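Side-chain contacts in uncharacterized protein conserved in bacteria with a cystatin-like fold (Silicibacter pomeroyi, PDB 3FLJ), which is of unknown function but adopts a cystatin-like fold with a SnoaL-like domain, whose pocket may hold a small molecule: residues 78-83 with 105-110; 37-42 with 66-71. All blocks are in the same frame, centred on the assembly; numbering follows the deposited sequence.

Interaction 1. Residues 78-83 with 105-110; sequences FRYRRI and GVDLIT
Tyr80 and Asp107 make this contact alone, through a hydrogen bond that spans a strand: strands 78-86 and 101-111 both pair antiparallel with strand 89-98, which runs between them. The backbones accordingly stay well apart, Tyr80 CA lying 9.0 Å from Val106 CA, and the long phenol covers the gap. Its hydroxyl is the donor, with Tyr80 OH 2.6 Å from Asp107 OD2, and reaches that oxygen nearly in line with the carboxylate C-O bond. Asp107 OD2 sits at the edge of the Tyr80 ring, close to its plane, and is also 3.3 Å from Tyr80 CE1, while ring and carboxylate planes stand 75° apart. With CG anti to the carbonyl carbon (chi1 -64°), Asp107 presents this oxygen to the phenol.

Apolar contacts surround both residues. Phe78 comes over one face of Tyr80, CE1 of Phe78 near the rim and 3.6 Å above the Tyr80 ring plane, and itself stacks on Phe94; Tyr80 also packs on Val31 of helix 22-31. Asp107 rests against Phe94, Phe120 and Val122, and its side chain is about 3 Å from a bound unidentified molecule, probably picked up in crystallisation.

A phenylalanine in place of Tyr80 would probably leave OD2 without this donor and the carboxylate freer to turn. The bond thus fixes a buried acid among apolar neighbours, consistent with a second-shell role for Tyr80 at a possible pocket.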
ATOM      1  N   PHE A  78      12.519   1.552  10.948  1.00 45.71           N
ATOM      2  CA  PHE A  78      11.337   2.172  10.369  1.00 45.46           C
ATOM      3  C   PHE A  78      11.626   3.610   9.964  1.00 46.03           C
ATOM      4  O   PHE A  78      12.237   4.367  10.723  1.00 46.21           O
ATOM      5  CB  PHE A  78      10.152   2.136  11.353  1.00 46.20           C
ATOM      6  CG  PHE A  78       8.851   2.616  10.758  1.00 45.82           C
ATOM      7  CD1 PHE A  78       8.551   3.992  10.685  1.00 48.83           C
ATOM      8  CD2 PHE A  78       7.926   1.703  10.247  1.00 45.63           C
ATOM      9  CE1 PHE A  78       7.354   4.443  10.107  1.00 47.46           C
ATOM     10  CE2 PHE A  78       6.717   2.138   9.685  1.00 46.93           C
ATOM     11  CZ  PHE A  78       6.431   3.517   9.609  1.00 47.23           C
ATOM     12  N   ARG A  79      11.166   3.976   8.771  1.00 44.94           N
ATOM     13  CA  ARG A  79      11.177   5.373   8.329  1.00 44.95           C
ATOM     14  C   ARG A  79      10.185   5.585   7.200  1.00 44.11           C
ATOM     15  O   ARG A  79       9.997   4.695   6.357  1.00 41.91           O
ATOM     16  CB  ARG A  79      12.572   5.899   7.917  1.00 46.17           C
ATOM     17  CG  ARG A  79      13.179   5.439   6.589  1.00 49.18           C
ATOM     18  CD  ARG A  79      13.521   3.976   6.600  1.00 55.49           C
ATOM     19  NE  ARG A  79      14.186   3.569   5.358  1.00 58.69           N
ATOM     20  CZ  ARG A  79      14.816   2.404   5.161  1.00 58.83           C
ATOM     21  NH1 ARG A  79      14.863   1.457   6.103  1.00 55.96           N
ATOM     22  NH2 ARG A  79      15.392   2.173   3.980  1.00 57.47           N
ATOM     23  N   TYR A  80       9.566   6.763   7.194  1.00 43.92           N
ATOM     24  CA  TYR A  80       8.713   7.167   6.083  1.00 43.73           C
ATOM     25  C   TYR A  80       9.631   7.593   4.936  1.00 43.30           C
ATOM     26  O   TYR A  80      10.747   8.060   5.182  1.00 43.33           O
ATOM     27  CB  TYR A  80       7.736   8.275   6.486  1.00 43.58           C
ATOM     28  CG  TYR A  80       6.636   7.757   7.379  1.00 42.54           C
ATOM     29  CD1 TYR A  80       5.593   6.997   6.844  1.00 40.82           C
ATOM     30  CD2 TYR A  80       6.623   8.022   8.762  1.00 42.98           C
ATOM     31  CE1 TYR A  80       4.549   6.495   7.654  1.00 44.28           C
ATOM     32  CE2 TYR A  80       5.567   7.534   9.587  1.00 44.75           C
ATOM     33  CZ  TYR A  80       4.539   6.775   9.019  1.00 45.05           C
ATOM     34  OH  TYR A  80       3.526   6.291   9.793  1.00 45.38           O
ATOM     35  N   ARG A  81       9.178   7.352   3.705  1.00 43.33           N
ATOM     36  CA  ARG A  81       9.887   7.724   2.472  1.00 44.13           C
ATOM     37  C   ARG A  81       9.196   8.896   1.802  1.00 43.10           C
ATOM     38  O   ARG A  81       9.842   9.898   1.509  1.00 42.85           O
ATOM     39  CB  ARG A  81       9.980   6.537   1.521  1.00 43.52           C
ATOM     40  CG  ARG A  81      10.714   5.365   2.163  1.00 47.49           C
ATOM     41  CD  ARG A  81      11.249   4.369   1.178  1.00 46.48           C
ATOM     42  NE  ARG A  81      10.225   3.786   0.295  1.00 49.98           N
ATOM     43  CZ  ARG A  81      10.423   2.731  -0.509  1.00 49.21           C
ATOM     44  NH1 ARG A  81      11.578   2.062  -0.533  1.00 47.90           N
ATOM     45  NH2 ARG A  81       9.442   2.311  -1.289  1.00 50.51           N
ATOM     46  N   ARG A  82       7.885   8.758   1.568  1.00 42.84           N
ATOM     47  CA  ARG A  82       7.073   9.800   0.931  1.00 43.19           C
ATOM     48  C   ARG A  82       5.763  10.062   1.674  1.00 42.52           C
ATOM     49  O   ARG A  82       5.120   9.116   2.114  1.00 44.34           O
ATOM     50  CB  ARG A  82       6.802   9.461  -0.532  1.00 42.38           C
ATOM     51  CG  ARG A  82       8.050   9.525  -1.398  1.00 44.43           C
ATOM     52  CD  ARG A  82       7.694   9.376  -2.865  1.00 45.15           C
ATOM     53  NE  ARG A  82       7.164   8.052  -3.203  1.00 46.75           N
ATOM     54  CZ  ARG A  82       6.658   7.693  -4.395  1.00 50.16           C
ATOM     55  NH1 ARG A  82       6.615   8.537  -5.412  1.00 51.06           N
ATOM     56  NH2 ARG A  82       6.200   6.455  -4.599  1.00 50.73           N
ATOM     57  N   ILE A  83       5.413  11.344   1.816  1.00 42.73           N
ATOM     58  CA  ILE A  83       4.172  11.810   2.455  1.00 42.63           C
ATOM     59  C   ILE A  83       3.396  12.442   1.307  1.00 42.09           C
ATOM     60  O   ILE A  83       3.781  13.503   0.833  1.00 41.52           O
ATOM     61  CB  ILE A  83       4.439  12.858   3.595  1.00 43.26           C
ATOM     62  CG1 ILE A  83       5.510  12.386   4.596  1.00 44.04           C
ATOM     63  CG2 ILE A  83       3.134  13.221   4.318  1.00 42.29           C
ATOM     64  CD1 ILE A  83       5.218  11.067   5.262  1.00 45.28           C
ATOM     65  N   GLY A 105       5.494  -0.345   2.863  1.00 41.55           N
ATOM     66  CA  GLY A 105       4.061  -0.179   3.055  1.00 41.81           C
ATOM     67  C   GLY A 105       3.579   1.240   2.903  1.00 42.09           C
ATOM     68  O   GLY A 105       4.379   2.137   2.648  1.00 41.37           O
ATOM     69  N   VAL A 106       2.255   1.394   2.991  1.00 42.07           N
ATOM     70  CA  VAL A 106       1.568   2.693   2.980  1.00 42.75           C
ATOM     71  C   VAL A 106       0.504   2.743   4.085  1.00 43.94           C
ATOM     72  O   VAL A 106      -0.297   1.814   4.199  1.00 44.91           O
ATOM     73  CB  VAL A 106       0.878   3.001   1.622  1.00 42.38           C
ATOM     74  CG1 VAL A 106       0.073   4.356   1.686  1.00 43.18           C
ATOM     75  CG2 VAL A 106       1.915   3.042   0.501  1.00 43.63           C
ATOM     76  N   ASP A 107       0.528   3.816   4.883  1.00 44.81           N
ATOM     77  CA  ASP A 107      -0.537   4.134   5.845  1.00 45.09           C
ATOM     78  C   ASP A 107      -1.522   5.023   5.082  1.00 44.12           C
ATOM     79  O   ASP A 107      -1.181   6.158   4.733  1.00 43.35           O
ATOM     80  CB  ASP A 107       0.007   4.892   7.071  1.00 45.87           C
ATOM     81  CG  ASP A 107       0.997   4.070   7.896  1.00 48.07           C
ATOM     82  OD1 ASP A 107       0.855   2.828   7.984  1.00 50.21           O
ATOM     83  OD2 ASP A 107       1.897   4.684   8.500  1.00 50.36           O
ATOM     84  N   LEU A 108      -2.721   4.502   4.805  1.00 44.46           N
ATOM     85  CA  LEU A 108      -3.786   5.249   4.115  1.00 44.44           C
ATOM     86  C   LEU A 108      -4.615   5.917   5.202  1.00 44.02           C
ATOM     87  O   LEU A 108      -5.313   5.226   5.957  1.00 44.43           O
ATOM     88  CB  LEU A 108      -4.646   4.338   3.243  1.00 44.40           C
ATOM     89  CG  LEU A 108      -3.938   3.714   2.037  1.00 45.46           C
ATOM     90  CD1 LEU A 108      -4.759   2.552   1.457  1.00 39.90           C
ATOM     91  CD2 LEU A 108      -3.633   4.790   0.971  1.00 40.45           C
ATOM     92  N   ILE A 109      -4.542   7.248   5.267  1.00 42.55           N
ATOM     93  CA  ILE A 109      -5.183   8.038   6.320  1.00 42.91           C
ATOM     94  C   ILE A 109      -6.294   8.913   5.777  1.00 43.02           C
ATOM     95  O   ILE A 109      -6.094   9.591   4.767  1.00 43.11           O
ATOM     96  CB  ILE A 109      -4.145   8.932   7.052  1.00 42.38           C
ATOM     97  CG1 ILE A 109      -3.028   8.087   7.692  1.00 44.19           C
ATOM     98  CG2 ILE A 109      -4.811   9.823   8.131  1.00 42.27           C
ATOM     99  CD1 ILE A 109      -3.451   7.066   8.757  1.00 44.35           C
ATOM    100  N   THR A 110      -7.446   8.874   6.454  1.00 43.17           N
ATOM    101  CA  THR A 110      -8.585   9.759   6.203  1.00 43.28           C
ATOM    102  C   THR A 110      -8.816  10.517   7.512  1.00 44.00           C
ATOM    103  O   THR A 110      -9.043   9.886   8.559  1.00 43.97           O
ATOM    104  CB  THR A 110      -9.856   9.010   5.805  1.00 44.44           C
ATOM    105  OG1 THR A 110      -9.540   8.066   4.773  1.00 45.20           O
ATOM    106  CG2 THR A 110     -10.919  10.000   5.291  1.00 40.98           C
TER

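Interaction 2. Residues 37-42 with 66-71; sequences SLIHAL and AVLGHV
Ile39 has the most surface buried here and meets two consecutive residues of helix 61-74, Leu68 and Gly69. Its two branches divide the work. Ile39 CG2 touches the tip of Leu68, at 3.7 Å from Leu68 CD1, whereas the longer arm runs in over the base of that leucine, Ile39 CD1 lying 3.9 Å from Leu68 CB. The arm is placed by CG1 standing anti to the carbonyl carbon (chi1 -66°) and by a nearly extended second torsion, which lets CD1 reach helix 61-74. The leucine and isoleucine side chains slant across one another, so that methyls meet at one end and a methyl meets a methylene at the other.

Gly69 takes the end of the same arm against its backbone: Ile39 CD1 is 4.1 Å from Gly69 N. This is contact with bare main chain, although against Ile39 at least, a CB at this position would have room. The nearest CA atoms, those of Ile39 and Leu68, are 7.8 Å apart, a close approach of the two helices.

Beyond the pair, Ile39 packs on Val30 of helix 22-31 and Leu68 on Phe49 of strand 47-50. Leu68 also comes within about 4 Å of a bound unidentified molecule. Buried, and apolar in its side chains, the contact joins helix 36-40 to helix 61-74 by shape and exclusion of water, and puts a hydrocarbon surface beside what may be a pocket.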
ATOM      1  N   SER A  37       0.697   6.107  24.134  1.00 64.83           N
ATOM      2  CA  SER A  37       0.149   7.335  24.736  1.00 63.18           C
ATOM      3  C   SER A  37       0.139   8.513  23.750  1.00 62.37           C
ATOM      4  O   SER A  37      -0.844   9.252  23.690  1.00 62.66           O
ATOM      5  CB  SER A  37       0.891   7.715  26.036  1.00 63.60           C
ATOM      6  OG  SER A  37       2.292   7.846  25.827  1.00 66.26           O
ATOM      7  N   LEU A  38       1.214   8.655  22.972  1.00 60.70           N
ATOM      8  CA  LEU A  38       1.312   9.727  21.962  1.00 59.47           C
ATOM      9  C   LEU A  38       0.433   9.480  20.720  1.00 57.45           C
ATOM     10  O   LEU A  38      -0.040  10.440  20.110  1.00 56.70           O
ATOM     11  CB  LEU A  38       2.776   9.999  21.577  1.00 60.16           C
ATOM     12  CG  LEU A  38       3.697  10.478  22.718  1.00 61.82           C
ATOM     13  CD1 LEU A  38       5.120  10.641  22.192  1.00 63.50           C
ATOM     14  CD2 LEU A  38       3.230  11.781  23.387  1.00 60.39           C
ATOM     15  N   ILE A  39       0.222   8.212  20.359  1.00 55.42           N
ATOM     16  CA  ILE A  39      -0.661   7.830  19.240  1.00 54.32           C
ATOM     17  C   ILE A  39      -2.140   8.163  19.557  1.00 52.71           C
ATOM     18  O   ILE A  39      -2.814   8.707  18.687  1.00 51.53           O
ATOM     19  CB  ILE A  39      -0.503   6.308  18.862  1.00 54.65           C
ATOM     20  CG1 ILE A  39       0.902   6.016  18.300  1.00 56.10           C
ATOM     21  CG2 ILE A  39      -1.536   5.883  17.821  1.00 55.02           C
ATOM     22  CD1 ILE A  39       1.305   4.537  18.321  1.00 54.70           C
ATOM     23  N   HIS A  40      -2.582   7.854  20.795  1.00 52.07           N
ATOM     24  CA  HIS A  40      -3.968   8.049  21.259  0.50 51.27           C
ATOM     25  C   HIS A  40      -4.571   9.427  20.889  1.00 50.73           C
ATOM     26  O   HIS A  40      -5.689   9.484  20.359  1.00 49.59           O
ATOM     27  CB  HIS A  40      -4.037   7.810  22.781  0.50 51.09           C
ATOM     28  CG  HIS A  40      -5.414   7.588  23.314  0.50 49.40           C
ATOM     29  ND1 HIS A  40      -6.227   8.617  23.728  0.50 51.32           N
ATOM     30  CD2 HIS A  40      -6.103   6.446  23.544  0.50 49.33           C
ATOM     31  CE1 HIS A  40      -7.367   8.122  24.178  0.50 50.72           C
ATOM     32  NE2 HIS A  40      -7.317   6.807  24.075  0.50 48.89           N
ATOM     33  N   ALA A  41      -3.819  10.500  21.160  1.00 49.84           N
ATOM     34  CA  ALA A  41      -4.259  11.895  20.898  1.00 49.72           C
ATOM     35  C   ALA A  41      -4.566  12.268  19.437  1.00 48.93           C
ATOM     36  O   ALA A  41      -5.314  13.219  19.190  1.00 49.19           O
ATOM     37  CB  ALA A  41      -3.259  12.902  21.504  1.00 50.32           C
ATOM     38  N   LEU A  42      -3.990  11.531  18.492  1.00 48.53           N
ATOM     39  CA  LEU A  42      -4.227  11.744  17.054  1.00 48.25           C
ATOM     40  C   LEU A  42      -5.425  10.975  16.469  1.00 46.97           C
ATOM     41  O   LEU A  42      -5.812  11.245  15.325  1.00 45.50           O
ATOM     42  CB  LEU A  42      -2.959  11.370  16.270  1.00 49.21           C
ATOM     43  CG  LEU A  42      -1.659  12.070  16.719  1.00 50.19           C
ATOM     44  CD1 LEU A  42      -0.532  11.684  15.786  1.00 52.75           C
ATOM     45  CD2 LEU A  42      -1.792  13.590  16.796  1.00 51.93           C
ATOM     46  N   ALA A  66      -3.314   0.687  21.124  1.00 43.87           N
ATOM     47  CA  ALA A  66      -2.650  -0.541  21.604  1.00 43.43           C
ATOM     48  C   ALA A  66      -2.128  -1.403  20.461  1.00 42.57           C
ATOM     49  O   ALA A  66      -0.994  -1.873  20.522  1.00 43.26           O
ATOM     50  CB  ALA A  66      -3.581  -1.357  22.510  1.00 43.69           C
ATOM     51  N   VAL A  67      -2.944  -1.589  19.421  1.00 42.31           N
ATOM     52  CA  VAL A  67      -2.547  -2.357  18.237  1.00 42.80           C
ATOM     53  C   VAL A  67      -1.374  -1.666  17.539  1.00 43.45           C
ATOM     54  O   VAL A  67      -0.377  -2.318  17.246  1.00 44.33           O
ATOM     55  CB  VAL A  67      -3.743  -2.626  17.250  1.00 43.22           C
ATOM     56  CG1 VAL A  67      -3.268  -3.331  15.972  1.00 42.37           C
ATOM     57  CG2 VAL A  67      -4.800  -3.471  17.936  1.00 42.26           C
ATOM     58  N   LEU A  68      -1.480  -0.349  17.322  1.00 43.06           N
ATOM     59  CA  LEU A  68      -0.404   0.429  16.673  1.00 43.41           C
ATOM     60  C   LEU A  68       0.907   0.418  17.466  1.00 44.36           C
ATOM     61  O   LEU A  68       1.986   0.377  16.857  1.00 46.06           O
ATOM     62  CB  LEU A  68      -0.853   1.867  16.369  1.00 44.11           C
ATOM     63  CG  LEU A  68      -1.919   2.011  15.272  1.00 43.56           C
ATOM     64  CD1 LEU A  68      -2.528   3.425  15.301  1.00 45.89           C
ATOM     65  CD2 LEU A  68      -1.336   1.694  13.874  1.00 45.31           C
ATOM     66  N   GLY A  69       0.799   0.454  18.801  1.00 43.57           N
ATOM     67  CA  GLY A  69       1.944   0.305  19.708  1.00 44.51           C
ATOM     68  C   GLY A  69       2.682  -1.012  19.467  1.00 44.74           C
ATOM     69  O   GLY A  69       3.911  -1.009  19.355  1.00 44.30           O
ATOM     70  N   HIS A  70       1.923  -2.113  19.343  1.00 45.24           N
ATOM     71  CA  HIS A  70       2.496  -3.440  19.026  1.00 45.18           C
ATOM     72  C   HIS A  70       3.121  -3.509  17.634  1.00 45.12           C
ATOM     73  O   HIS A  70       4.173  -4.120  17.488  1.00 46.12           O
ATOM     74  CB  HIS A  70       1.476  -4.576  19.206  1.00 45.56           C
ATOM     75  CG  HIS A  70       1.186  -4.896  20.639  1.00 43.75           C
ATOM     76  ND1 HIS A  70       2.153  -5.379  21.491  1.00 44.34           N
ATOM     77  CD2 HIS A  70       0.046  -4.823  21.363  1.00 46.46           C
ATOM     78  CE1 HIS A  70       1.624  -5.585  22.685  1.00 44.57           C
ATOM     79  NE2 HIS A  70       0.346  -5.251  22.635  1.00 41.63           N
ATOM     80  N   VAL A  71       2.482  -2.906  16.629  1.00 45.28           N
ATOM     81  CA  VAL A  71       3.036  -2.876  15.250  1.00 45.76           C
ATOM     82  C   VAL A  71       4.397  -2.162  15.246  1.00 45.46           C
ATOM     83  O   VAL A  71       5.357  -2.679  14.668  1.00 45.11           O
ATOM     84  CB  VAL A  71       2.074  -2.241  14.203  1.00 45.94           C
ATOM     85  CG1 VAL A  71       2.736  -2.161  12.828  1.00 44.70           C
ATOM     86  CG2 VAL A  71       0.775  -3.032  14.095  1.00 42.44           C
TER

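In the fold
Along the chain the helical contact (37-42 with 66-71) comes first: interaction 2 is complete before the first strand of interaction 1 (78-83 with 105-110) begins. Their centres are 15 Å apart with the middle of the chain between them, and their nearest atoms, about 6 Å from each other, do not touch. Interaction 1 crosses the curved mixed sheet; interaction 2 lies among the helices, with helix 22-31 contacting both. SnoaL-like folds commonly hold a pocket between sheet and helices; a polar side chain from interaction 1 and an apolar one from interaction 2 would probably border it here. Segments 78-83 and 105-110 also contact the second subunit, whereas interaction 2 stays within its chain.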